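PDB 5V8K: p800 reaction center core protein from Heliobacterium modesticaldum, which forms the homodimeric core of a photosynthetic reaction center, holding bacteriochlorophyll g, chlorophyll and carotenoid pigments, and carries cysteines that bind a [4Fe-4S] cluster. Local coordinates for residues 316-321 with 392-397; 288-293 with 303-308; 537-542 with 577-582. All coordinates share one frame; numbering follows the deposited sequence.

Interaction 1: 316-321 with 392-397. With GBF (Bacteriochlorophyll g), chain T.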
# COMPACT_ATOMS: atom_id res chain seq x y z
N LYS A 316 27.74 15.45 -10.07
CA LYS A 316 28.73 14.40 -9.96
C LYS A 316 28.57 13.63 -8.66
O LYS A 316 28.60 12.39 -8.63
CB LYS A 316 30.15 14.97 -10.02
CG LYS A 316 30.49 15.73 -11.27
CD LYS A 316 32.00 15.85 -11.43
CE LYS A 316 32.39 16.87 -12.48
NZ LYS A 316 33.87 17.19 -12.34
N PHE A 317 28.41 14.36 -7.56
CA PHE A 317 28.30 13.73 -6.26
C PHE A 317 27.01 12.94 -6.13
O PHE A 317 27.01 11.78 -5.71
CB PHE A 317 28.40 14.77 -5.16
CG PHE A 317 28.45 14.18 -3.81
CD1 PHE A 317 29.64 13.79 -3.24
CD2 PHE A 317 27.28 13.98 -3.11
CE1 PHE A 317 29.65 13.21 -1.97
CE2 PHE A 317 27.30 13.40 -1.86
CZ PHE A 317 28.49 13.02 -1.30
N LEU A 318 25.87 13.55 -6.47
CA LEU A 318 24.64 12.78 -6.35
C LEU A 318 24.61 11.63 -7.34
O LEU A 318 24.08 10.57 -7.00
CB LEU A 318 23.41 13.66 -6.54
CG LEU A 318 22.13 13.03 -6.00
CD1 LEU A 318 22.21 12.86 -4.50
CD2 LEU A 318 20.87 13.86 -6.34
N ALA A 319 25.19 11.78 -8.53
CA ALA A 319 25.23 10.67 -9.46
C ALA A 319 26.04 9.51 -8.89
O ALA A 319 25.75 8.35 -9.18
CB ALA A 319 25.82 11.10 -10.83
N LEU A 320 27.10 9.82 -8.17
CA LEU A 320 27.87 8.74 -7.59
C LEU A 320 27.05 7.96 -6.55
O LEU A 320 27.11 6.73 -6.52
CB LEU A 320 29.15 9.32 -7.00
CG LEU A 320 30.03 8.27 -6.33
CD1 LEU A 320 30.50 7.26 -7.37
CD2 LEU A 320 31.23 8.92 -5.69
N ILE A 321 26.26 8.66 -5.72
CA ILE A 321 25.36 8.02 -4.76
C ILE A 321 24.34 7.13 -5.47
O ILE A 321 24.06 6.01 -5.03
CB ILE A 321 24.67 9.09 -3.91
CG1 ILE A 321 25.70 9.86 -3.06
CG2 ILE A 321 23.59 8.48 -3.05
CD1 ILE A 321 26.70 8.98 -2.28
N THR A 392 18.73 5.27 0.32
CA THR A 392 18.36 6.20 1.38
C THR A 392 19.24 7.45 1.37
O THR A 392 18.77 8.56 1.63
CB THR A 392 18.43 5.50 2.75
OG1 THR A 392 17.53 4.38 2.76
CG2 THR A 392 18.00 6.44 3.83
N MET A 393 20.52 7.29 1.07
CA MET A 393 21.41 8.44 1.05
C MET A 393 21.09 9.45 -0.07
O MET A 393 21.58 10.59 -0.01
CB MET A 393 22.87 8.00 0.89
CG MET A 393 23.56 7.44 2.14
SD MET A 393 25.36 7.44 1.95
CE MET A 393 25.55 6.14 0.73
N VAL A 394 20.29 9.07 -1.08
CA VAL A 394 19.99 10.00 -2.18
C VAL A 394 19.23 11.21 -1.62
O VAL A 394 19.70 12.34 -1.77
CB VAL A 394 19.23 9.32 -3.34
CG1 VAL A 394 18.67 10.33 -4.33
CG2 VAL A 394 20.18 8.35 -4.09
N PRO A 395 18.09 11.03 -0.94
CA PRO A 395 17.47 12.20 -0.29
C PRO A 395 18.34 12.83 0.80
O PRO A 395 18.28 14.06 0.98
CB PRO A 395 16.14 11.67 0.29
CG PRO A 395 16.25 10.18 0.28
CD PRO A 395 17.26 9.83 -0.82
N MET A 396 19.19 12.06 1.48
CA MET A 396 20.03 12.62 2.54
C MET A 396 21.05 13.60 1.98
O MET A 396 21.26 14.68 2.55
CB MET A 396 20.74 11.50 3.31
CG MET A 396 19.78 10.57 4.01
SD MET A 396 20.58 9.20 4.89
CE MET A 396 21.31 10.16 6.17
N TRP A 397 21.72 13.25 0.89
CA TRP A 397 22.71 14.17 0.35
C TRP A 397 22.05 15.34 -0.37
O TRP A 397 22.66 16.42 -0.46
CB TRP A 397 23.70 13.45 -0.56
CG TRP A 397 24.66 12.61 0.24
CD1 TRP A 397 24.70 11.25 0.30
CD2 TRP A 397 25.71 13.07 1.11
NE1 TRP A 397 25.70 10.83 1.11
CE2 TRP A 397 26.35 11.92 1.63
CE3 TRP A 397 26.17 14.33 1.50
CZ2 TRP A 397 27.41 12.00 2.55
CZ3 TRP A 397 27.26 14.40 2.39
CH2 TRP A 397 27.85 13.24 2.91
MG GBF T . 27.85 13.08 8.71
CHA GBF T . 28.92 16.35 9.41
CHB GBF T . 25.92 14.29 6.32
CHC GBF T . 27.44 9.80 7.87
CHD GBF T . 30.12 12.01 11.33
NA GBF T . 27.50 14.89 8.01
C1A GBF T . 27.96 16.11 8.29
C2A GBF T . 27.65 17.25 7.38
C3A GBF T . 26.36 16.64 6.82
C4A GBF T . 26.61 15.18 7.07
CMA GBF T . 25.10 17.09 7.55
CAA GBF T . 28.79 17.55 6.38
CBA GBF T . 29.01 16.45 5.34
CGA GBF T . 30.08 16.90 4.37
O1A GBF T . 30.02 18.01 3.85
O2A GBF T . 30.76 15.84 3.65
NB GBF T . 26.93 12.15 7.14
C1B GBF T . 26.04 12.80 6.34
C2B GBF T . 25.49 11.87 5.49
C3B GBF T . 25.92 10.63 5.91
C4B GBF T . 26.74 10.84 7.05
CMB GBF T . 24.58 12.18 4.32
CAB GBF T . 25.53 9.42 5.18
CBB GBF T . 26.06 8.22 5.23
NC GBF T . 28.63 11.33 9.45
C1C GBF T . 28.33 10.11 9.02
C2C GBF T . 28.79 8.85 9.67
C3C GBF T . 29.58 9.64 10.59
C4C GBF T . 29.45 11.02 10.48
CMC GBF T . 27.59 8.20 10.41
CAC GBF T . 30.41 8.99 11.62
CBC GBF T . 30.51 7.48 11.68
ND GBF T . 29.19 13.82 10.02
C1D GBF T . 29.99 13.44 11.02
C2D GBF T . 30.80 14.53 11.91
C3D GBF T . 30.27 15.56 11.12
C4D GBF T . 29.36 15.20 10.08
CMD GBF T . 31.76 14.48 13.04
CAD GBF T . 30.49 17.02 11.02
OBD GBF T . 31.05 17.87 11.80
CBD GBF T . 29.52 17.56 10.00
CGD GBF T . 28.42 18.40 10.58
O1D GBF T . 27.36 17.93 10.95
O2D GBF T . 28.57 19.81 10.74
CED GBF T . 28.11 20.33 11.99
C1 GBF T . 31.43 16.03 2.41
C2 GBF T . 31.36 14.69 1.70
C3 GBF T . 32.18 13.68 2.02
C4 GBF T . 33.23 13.82 3.08
C5 GBF T . 32.05 12.36 1.28

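Interaction 2: 288-293 with 303-308. With DGG (1-[glycerolylphosphonyl]-2-[8-(2-hexyl-cyclopropyl)-octanal-1-yl]-3-[hexadecanal-1-yl]-glycerol), chain B.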
# COMPACT_ATOMS: atom_id res chain seq x y z
N ARG A 288 21.08 27.44 7.46
CA ARG A 288 21.06 28.71 8.19
C ARG A 288 22.36 29.48 7.97
O ARG A 288 22.34 30.71 7.86
CB ARG A 288 20.81 28.49 9.68
CG ARG A 288 19.37 28.04 9.94
CD ARG A 288 19.01 28.06 11.42
NE ARG A 288 19.70 27.02 12.20
CZ ARG A 288 20.73 27.24 13.03
NH1 ARG A 288 21.21 28.46 13.21
NH2 ARG A 288 21.28 26.23 13.68
N VAL A 289 23.49 28.77 7.88
CA VAL A 289 24.74 29.43 7.52
C VAL A 289 24.59 30.12 6.17
O VAL A 289 24.99 31.28 5.99
CB VAL A 289 25.90 28.42 7.49
CG1 VAL A 289 27.11 29.05 6.80
CG2 VAL A 289 26.28 28.03 8.84
N LEU A 290 24.03 29.41 5.18
CA LEU A 290 23.91 29.95 3.83
C LEU A 290 22.88 31.06 3.74
O LEU A 290 22.92 31.84 2.78
CB LEU A 290 23.52 28.85 2.83
CG LEU A 290 24.43 27.64 2.64
CD1 LEU A 290 23.69 26.60 1.81
CD2 LEU A 290 25.70 28.02 1.95
N ASN A 291 21.96 31.15 4.68
CA ASN A 291 20.93 32.18 4.67
C ASN A 291 21.27 33.36 5.55
O ASN A 291 20.56 34.37 5.50
CB ASN A 291 19.59 31.60 5.11
CG ASN A 291 18.93 30.78 4.02
OD1 ASN A 291 19.47 30.66 2.92
ND2 ASN A 291 17.75 30.20 4.31
N ASP A 292 22.33 33.27 6.34
CA ASP A 292 22.77 34.38 7.16
C ASP A 292 23.96 35.04 6.47
O ASP A 292 25.10 34.60 6.68
CB ASP A 292 23.15 33.91 8.56
N PRO A 293 23.74 36.06 5.64
CA PRO A 293 24.88 36.73 4.98
C PRO A 293 25.98 37.11 5.95
O PRO A 293 27.16 37.14 5.56
CB PRO A 293 24.24 37.96 4.33
N LYS A 303 34.46 23.97 2.62
CA LYS A 303 34.13 23.74 1.23
C LYS A 303 32.63 23.65 0.96
O LYS A 303 32.23 23.74 -0.21
CB LYS A 303 34.84 22.47 0.75
N PHE A 304 31.78 23.48 1.98
CA PHE A 304 30.37 23.23 1.67
C PHE A 304 29.65 24.50 1.23
O PHE A 304 28.66 24.42 0.51
CB PHE A 304 29.62 22.61 2.85
CG PHE A 304 29.34 23.58 3.98
CD1 PHE A 304 28.22 24.40 3.96
CD2 PHE A 304 30.21 23.65 5.07
CE1 PHE A 304 27.97 25.29 5.01
CE2 PHE A 304 29.96 24.54 6.12
CZ PHE A 304 28.84 25.36 6.09
N ILE A 305 30.12 25.67 1.66
CA ILE A 305 29.53 26.89 1.13
C ILE A 305 29.67 26.91 -0.39
O ILE A 305 28.73 27.26 -1.11
CB ILE A 305 30.16 28.14 1.78
CG1 ILE A 305 29.76 28.26 3.25
CG2 ILE A 305 29.73 29.39 1.02
CD1 ILE A 305 30.61 27.47 4.21
N LYS A 306 30.82 26.49 -0.91
CA LYS A 306 30.99 26.45 -2.35
C LYS A 306 30.15 25.33 -2.97
O LYS A 306 29.41 25.56 -3.93
CB LYS A 306 32.48 26.29 -2.72
N ARG A 307 30.22 24.13 -2.39
CA ARG A 307 29.55 22.98 -2.99
C ARG A 307 28.05 23.19 -3.07
O ARG A 307 27.41 22.71 -4.01
CB ARG A 307 29.88 21.72 -2.18
CG ARG A 307 31.28 21.23 -2.38
CD ARG A 307 31.70 20.26 -1.30
NE ARG A 307 32.96 19.63 -1.65
CZ ARG A 307 33.67 18.86 -0.84
NH1 ARG A 307 33.25 18.62 0.40
NH2 ARG A 307 34.82 18.34 -1.26
N CYS A 308 27.47 23.86 -2.07
CA CYS A 308 26.03 24.12 -2.09
C CYS A 308 25.61 25.09 -3.19
O CYS A 308 24.41 25.30 -3.37
CB CYS A 308 25.56 24.67 -0.75
SG CYS A 308 25.62 23.51 0.62
C16 DGG B . 24.05 4.53 8.76
C15 DGG B . 25.42 3.99 8.50
C14 DGG B . 26.43 5.08 8.78
C13 DGG B . 27.46 5.21 7.68
C12 DGG B . 28.77 4.61 8.14
C11 DGG B . 29.93 5.56 7.92
C10 DGG B . 29.70 6.41 6.70
C9 DGG B . 30.88 7.31 6.44
C8 DGG B . 30.70 8.13 5.17
C7 DGG B . 31.74 9.23 5.04
C6 DGG B . 31.51 10.39 6.00
C5 DGG B . 30.39 11.31 5.57
C4 DGG B . 30.32 12.57 6.40
C3 DGG B . 31.66 13.25 6.61
C2 DGG B . 31.50 14.59 7.35
C1 DGG B . 32.75 15.44 7.30
O1 DGG B . 33.71 15.09 6.70
O17 DGG B . 32.82 16.73 7.97
C17 DGG B . 33.25 17.95 7.36
C19 DGG B . 32.43 19.16 7.86
O19 DGG B . 32.58 19.44 9.25
C21 DGG B . 33.89 19.28 9.86
O21 DGG B . 34.80 19.99 9.48
C22 DGG B . 34.14 18.28 10.97
C23 DGG B . 35.62 17.87 11.15
C24 DGG B . 35.86 16.39 11.42
C25 DGG B . 34.95 15.53 10.56
C26 DGG B . 35.25 14.05 10.75
C27 DGG B . 34.28 13.14 10.00
C28 DGG B . 34.50 11.67 10.34
C29 DGG B . 33.67 10.75 9.46
C30 DGG B . 34.05 9.28 9.58
C31 DGG B . 33.51 8.52 8.40
C18 DGG B . 32.79 20.40 7.04
P DGG B . 33.69 20.63 4.55
OP1 DGG B . 34.87 21.30 5.13
OP2 DGG B . 32.75 20.02 5.68
OP3 DGG B . 32.75 21.37 3.68
OP4 DGG B . 34.19 19.27 3.93
C40 DGG B . 35.58 18.99 3.77
C41 DGG B . 35.78 18.11 2.53
O42 DGG B . 35.13 16.87 2.73
C43 DGG B . 37.25 17.82 2.29
O44 DGG B . 37.39 16.85 1.26

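Interaction 3: 537-542 with 577-582. With AOH (8(1)-OH-Chlorophyll aF), chain E.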
# COMPACT_ATOMS: atom_id res chain seq x y z
N SER A 537 -4.35 9.17 2.15
CA SER A 537 -5.25 10.31 2.05
C SER A 537 -4.54 11.61 2.44
O SER A 537 -4.93 12.68 1.98
CB SER A 537 -6.52 10.07 2.91
OG SER A 537 -6.35 10.29 4.31
N MET A 538 -3.46 11.52 3.19
CA MET A 538 -2.65 12.66 3.58
C MET A 538 -1.41 12.85 2.70
O MET A 538 -0.86 13.96 2.67
CB MET A 538 -2.14 12.50 5.02
CG MET A 538 -3.20 12.51 6.11
SD MET A 538 -2.52 11.87 7.67
CE MET A 538 -0.99 12.66 7.61
N LEU A 539 -0.91 11.79 2.07
CA LEU A 539 0.31 11.88 1.30
C LEU A 539 0.07 12.04 -0.20
O LEU A 539 0.93 12.59 -0.89
CB LEU A 539 1.20 10.65 1.55
CG LEU A 539 1.68 10.52 2.99
CD1 LEU A 539 2.19 9.16 3.31
CD2 LEU A 539 2.78 11.50 3.28
N PHE A 540 -1.07 11.57 -0.73
CA PHE A 540 -1.39 11.79 -2.12
C PHE A 540 -1.61 13.27 -2.42
O PHE A 540 -1.89 14.09 -1.53
CB PHE A 540 -2.65 11.03 -2.54
CG PHE A 540 -2.44 9.55 -2.82
CD1 PHE A 540 -1.42 8.85 -2.24
CD2 PHE A 540 -3.31 8.89 -3.66
CE1 PHE A 540 -1.26 7.51 -2.47
CE2 PHE A 540 -3.18 7.54 -3.89
CZ PHE A 540 -2.15 6.84 -3.32
N GLN A 541 -1.48 13.61 -3.71
CA GLN A 541 -1.78 14.94 -4.25
C GLN A 541 -3.28 15.24 -4.22
O GLN A 541 -3.92 15.34 -5.27
CB GLN A 541 -1.29 15.05 -5.70
CG GLN A 541 0.21 15.09 -5.85
CD GLN A 541 0.63 14.81 -7.26
OE1 GLN A 541 -0.01 15.27 -8.19
NE2 GLN A 541 1.71 14.06 -7.44
N TYR A 542 -3.87 15.34 -3.02
CA TYR A 542 -5.32 15.45 -2.91
C TYR A 542 -5.75 16.33 -1.74
O TYR A 542 -6.89 16.23 -1.27
CB TYR A 542 -5.93 14.05 -2.79
CG TYR A 542 -6.42 13.52 -4.13
CD1 TYR A 542 -7.64 13.89 -4.64
CD2 TYR A 542 -5.65 12.63 -4.87
CE1 TYR A 542 -8.08 13.46 -5.86
CE2 TYR A 542 -6.07 12.17 -6.11
CZ TYR A 542 -7.30 12.57 -6.60
OH TYR A 542 -7.73 12.11 -7.83
N GLU A 577 1.49 19.70 7.37
CA GLU A 577 1.07 18.83 8.48
C GLU A 577 0.84 17.42 7.99
O GLU A 577 1.28 16.45 8.63
CB GLU A 577 -0.22 19.35 9.15
CG GLU A 577 -0.16 20.72 9.72
CD GLU A 577 -1.55 21.31 10.03
OE1 GLU A 577 -2.55 20.95 9.38
OE2 GLU A 577 -1.61 22.18 10.93
N GLY A 578 0.12 17.28 6.88
CA GLY A 578 -0.22 15.96 6.38
C GLY A 578 0.98 15.18 5.91
O GLY A 578 1.01 13.96 6.03
N LYS A 579 2.02 15.86 5.44
CA LYS A 579 3.23 15.16 5.02
C LYS A 579 4.02 14.68 6.23
O LYS A 579 4.53 13.55 6.23
CB LYS A 579 4.08 16.06 4.12
CG LYS A 579 4.03 15.67 2.68
CD LYS A 579 4.15 16.84 1.72
CE LYS A 579 5.36 17.72 1.95
NZ LYS A 579 5.70 18.44 0.62
N ALA A 580 4.12 15.51 7.27
CA ALA A 580 4.82 15.12 8.49
C ALA A 580 4.11 13.95 9.20
O ALA A 580 4.76 12.97 9.61
CB ALA A 580 4.93 16.30 9.46
N ILE A 581 2.80 14.05 9.37
CA ILE A 581 2.03 13.03 10.08
C ILE A 581 1.92 11.77 9.22
O ILE A 581 2.00 10.63 9.71
CB ILE A 581 0.64 13.58 10.45
CG1 ILE A 581 0.78 14.70 11.46
CG2 ILE A 581 -0.28 12.46 10.98
CD1 ILE A 581 -0.50 15.51 11.67
N GLY A 582 1.74 11.97 7.91
CA GLY A 582 1.64 10.83 7.01
C GLY A 582 2.92 10.05 6.95
O GLY A 582 2.90 8.82 6.97
C1 AOH E . -18.43 9.16 5.09
C2 AOH E . -17.37 8.43 5.87
C3 AOH E . -17.09 7.14 5.72
C4 AOH E . -17.82 6.30 4.74
C5 AOH E . -16.05 6.53 6.61
C6 AOH E . -16.69 5.85 7.82
C7 AOH E . -15.57 5.04 8.43
C8 AOH E . -15.76 4.29 9.51
C9 AOH E . -17.10 4.31 10.18
C10 AOH E . -14.59 3.57 10.12
C11 AOH E . -14.14 2.23 9.58
C15 AOH E . -12.92 -0.46 9.48
C14 AOH E . -11.39 0.17 11.47
C13 AOH E . -12.48 0.55 10.50
C12 AOH E . -13.05 1.77 10.53
NB AOH E . -10.78 7.41 3.46
ND AOH E . -10.39 10.70 1.10
C1A AOH E . -12.92 11.03 2.79
C1B AOH E . -11.70 7.19 4.42
C1C AOH E . -8.41 7.08 1.63
C1D AOH E . -9.48 11.00 0.16
C2A AOH E . -14.29 11.22 3.39
C2B AOH E . -11.47 6.01 5.12
C2C AOH E . -7.39 6.79 0.73
C2D AOH E . -9.75 12.23 -0.41
C3A AOH E . -14.18 10.14 4.47
C3B AOH E . -10.35 5.47 4.50
C3C AOH E . -7.25 7.91 -0.07
C3D AOH E . -10.90 12.69 0.22
C4A AOH E . -12.98 9.31 4.11
C4B AOH E . -9.98 6.33 3.47
C4C AOH E . -8.22 8.80 0.41
C4D AOH E . -11.31 11.71 1.12
CAA AOH E . -15.39 11.04 2.35
CAB AOH E . -9.80 4.23 5.02
CAC AOH E . -6.32 8.01 -1.20
CAD AOH E . -12.02 13.68 0.19
CBA AOH E . -16.71 11.61 2.85
CBB AOH E . -8.62 3.73 4.83
CBC AOH E . -5.47 9.24 -1.21
CBD AOH E . -13.00 13.30 1.26
CED AOH E . -12.36 15.56 4.33
CGA AOH E . -17.69 10.57 3.30
CGD AOH E . -13.12 14.41 2.28
CHA AOH E . -12.47 12.05 1.82
CHB AOH E . -12.81 8.14 4.73
CHC AOH E . -8.82 6.11 2.62
CHD AOH E . -8.37 10.10 -0.21
CMA AOH E . -14.00 10.72 5.86
CMB AOH E . -12.23 5.42 6.28
CMC AOH E . -6.61 5.51 0.63
CMD AOH E . -8.90 12.87 -1.47
NA AOH E . -12.26 9.94 3.17
NC AOH E . -8.90 8.32 1.46
O1 AOH E . -7.04 7.97 -2.45
O1A AOH E . -17.91 9.56 2.65
O1D AOH E . -14.05 15.19 2.26
O2A AOH E . -17.84 10.39 4.68
O2D AOH E . -12.12 14.55 3.32
OBD AOH E . -11.84 14.80 -0.40
MG AOH E . -10.49 9.19 2.46
O HOH W 1 -9.15 10.23 4.13

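Interaction 1: 316-321 with 392-397
The ring of F317 meets the indole of W397 edge to face, F317 CE2 standing 3.4 Å from W397 CD2 with the planes at 75°. With chi1 at -174°, CG of F317 lies opposite the backbone N and the ring reaches across to the neighbouring helix. On the other indole face sits the bacteriochlorophyll methyl CMB, 3.2 Å from W397 CE2, so the tryptophan is clamped between protein and pigment. A weak bond from NE1 to M393 SD (3.5 Å) may help fix its rotation. I321 completes the tight part: CG1 approaches W397 CD1 at 3.8 Å, while CG2 packs on V394 CG2 at 3.6 Å. L318 CD1 touches V394 O at 3.7 Å, but its side-chain contacts are looser, W397 CB being 4.3 Å from the same CD1; V552 of the second subunit partly covers this flank, and the exposed K316 lies beyond the contact, beside W555 of that subunit. With an alanine here instead of W397, F317 and the pigment methyl would probably face a gap, each without its partner. The segment axes pass 9.6 Å apart at 162°, an antiparallel pair of predicted transmembrane helices lining bacteriochlorophyll pockets in a PsaA/PsaB-family core.

Interaction 2: 288-293 with 303-308
F304 turns the rim of its ring to V289, F304 CZ lying 4.1 Å from V289 CG1, and the two side chains meet at about a right angle. Over one face of the same ring lies CD1 of I305, the next residue in the chain, 3.3 Å above the plane and displaced toward the rim. Also at the edge, in the ring plane, is the phosphate oxygen OP3 of the bound phospholipid. Chi1 of 73° sets CG of F304 between the backbone N and the carbonyl carbon, and this turns the ring so that its edge lies beside that oxygen. The second flat group, the guanidinium of R307, has K303 CB over one face and lipid O42 in plane at its edge; its NH1 comes within 3.3 Å of lipid C41. The arginine chain is extended from CG to NE, carrying the charged end out along the glycerol headgroup.

Between the two segments the side-chain contact is apolar and modest, with no hydrogen bond across it. L290 divides its two methyls between C308 and I305: its CD1 touches C308 CB at 3.7 Å, and its CD2 rests 4.1 Å from I305 CA. C308 in turn packs against F401 of helix 376-401.

The lipid is met by backbone N atoms of K303 and F304. That of F304 lies 2.9 Å from OP3 and that of K303 3.3 Å, so these two N-H groups, together with the charge on R307, would probably favour the anionic phosphate. R288, on the neighbouring helix, is engaged separately in salt bridges with E201 and D199. The whole is a lipid headgroup site, probably at the membrane surface, where the end of helix 258-291, predicted to span the membrane, packs on a short helix that meets the phosphate.

Interaction 3: 537-542 with 577-582
M538 and L539 project from the end of helix 520-539 onto a surface of helix 575-599 that includes G578 and G582. The M538 chain runs nearly straight to SD and then bends, chi3 being 42°, which turns the methyl toward segment 577-582, though the exact place of CE is doubtful, since the model puts it too close to backbone atoms of G578 and G582. SD lies 4.0 Å from CG2 of I581, the two side chains crossing at a slant. The backbones also come close here, the CA atoms of M538 and G578 being only 5.0 Å apart.

In L539, CG lies opposite the carbonyl carbon (chi1 -63°), and both methyls spread over G582: CD1 reaches G582 O at 3.7 Å and CD2 reaches G582 CA at 4.0 Å. A beta carbon at position 582 would fall 2.8 Å from L539 CG, so the leucine occupies ground that the absence of a side chain makes available. K579 behaves differently. Its bond from CA to CB leads away from the contact, and a strained chi1 of -106° helps carry NZ to D439, with which it forms a salt bridge, and to S434 OG, a hydrogen-bond partner.

On the far side of the first segment, S537 CB packs 3.3 Å from C4C of the chlorophyll, whose magnesium is bound by a water at 2.4 Å, and F540 CD2 lies 3.3 Å from CBC of the same pigment. No hydrogen bond links the two segments. The chemistry is thus one of apolar side chains against glycine backbone at the centre, with charge at the margin: K579, close to the cysteines of the [4Fe-4S] cluster, would probably add positive potential there, partly offset by D439.

In the fold
From the N terminus, the first contact met is interaction 2, which joins the end of helix 258-291 to helix 303-307 across a nine-residue linker without helix. The chain then enters helix 311-344, where interaction 1 opens; this closes 70 residues later on helix 376-401. Interaction 3 comes last, joining the end of helix 520-539 to helix 575-599 across 34 mostly helical residues. All three follow in series; none nests or crosses. Interactions 1 and 2 have centres about 19 Å apart, whereas the centre of interaction 3 lies about 25 Å from that of interaction 1 and about 30 Å from that of interaction 2. Interactions 1 and 3 also touch the second subunit.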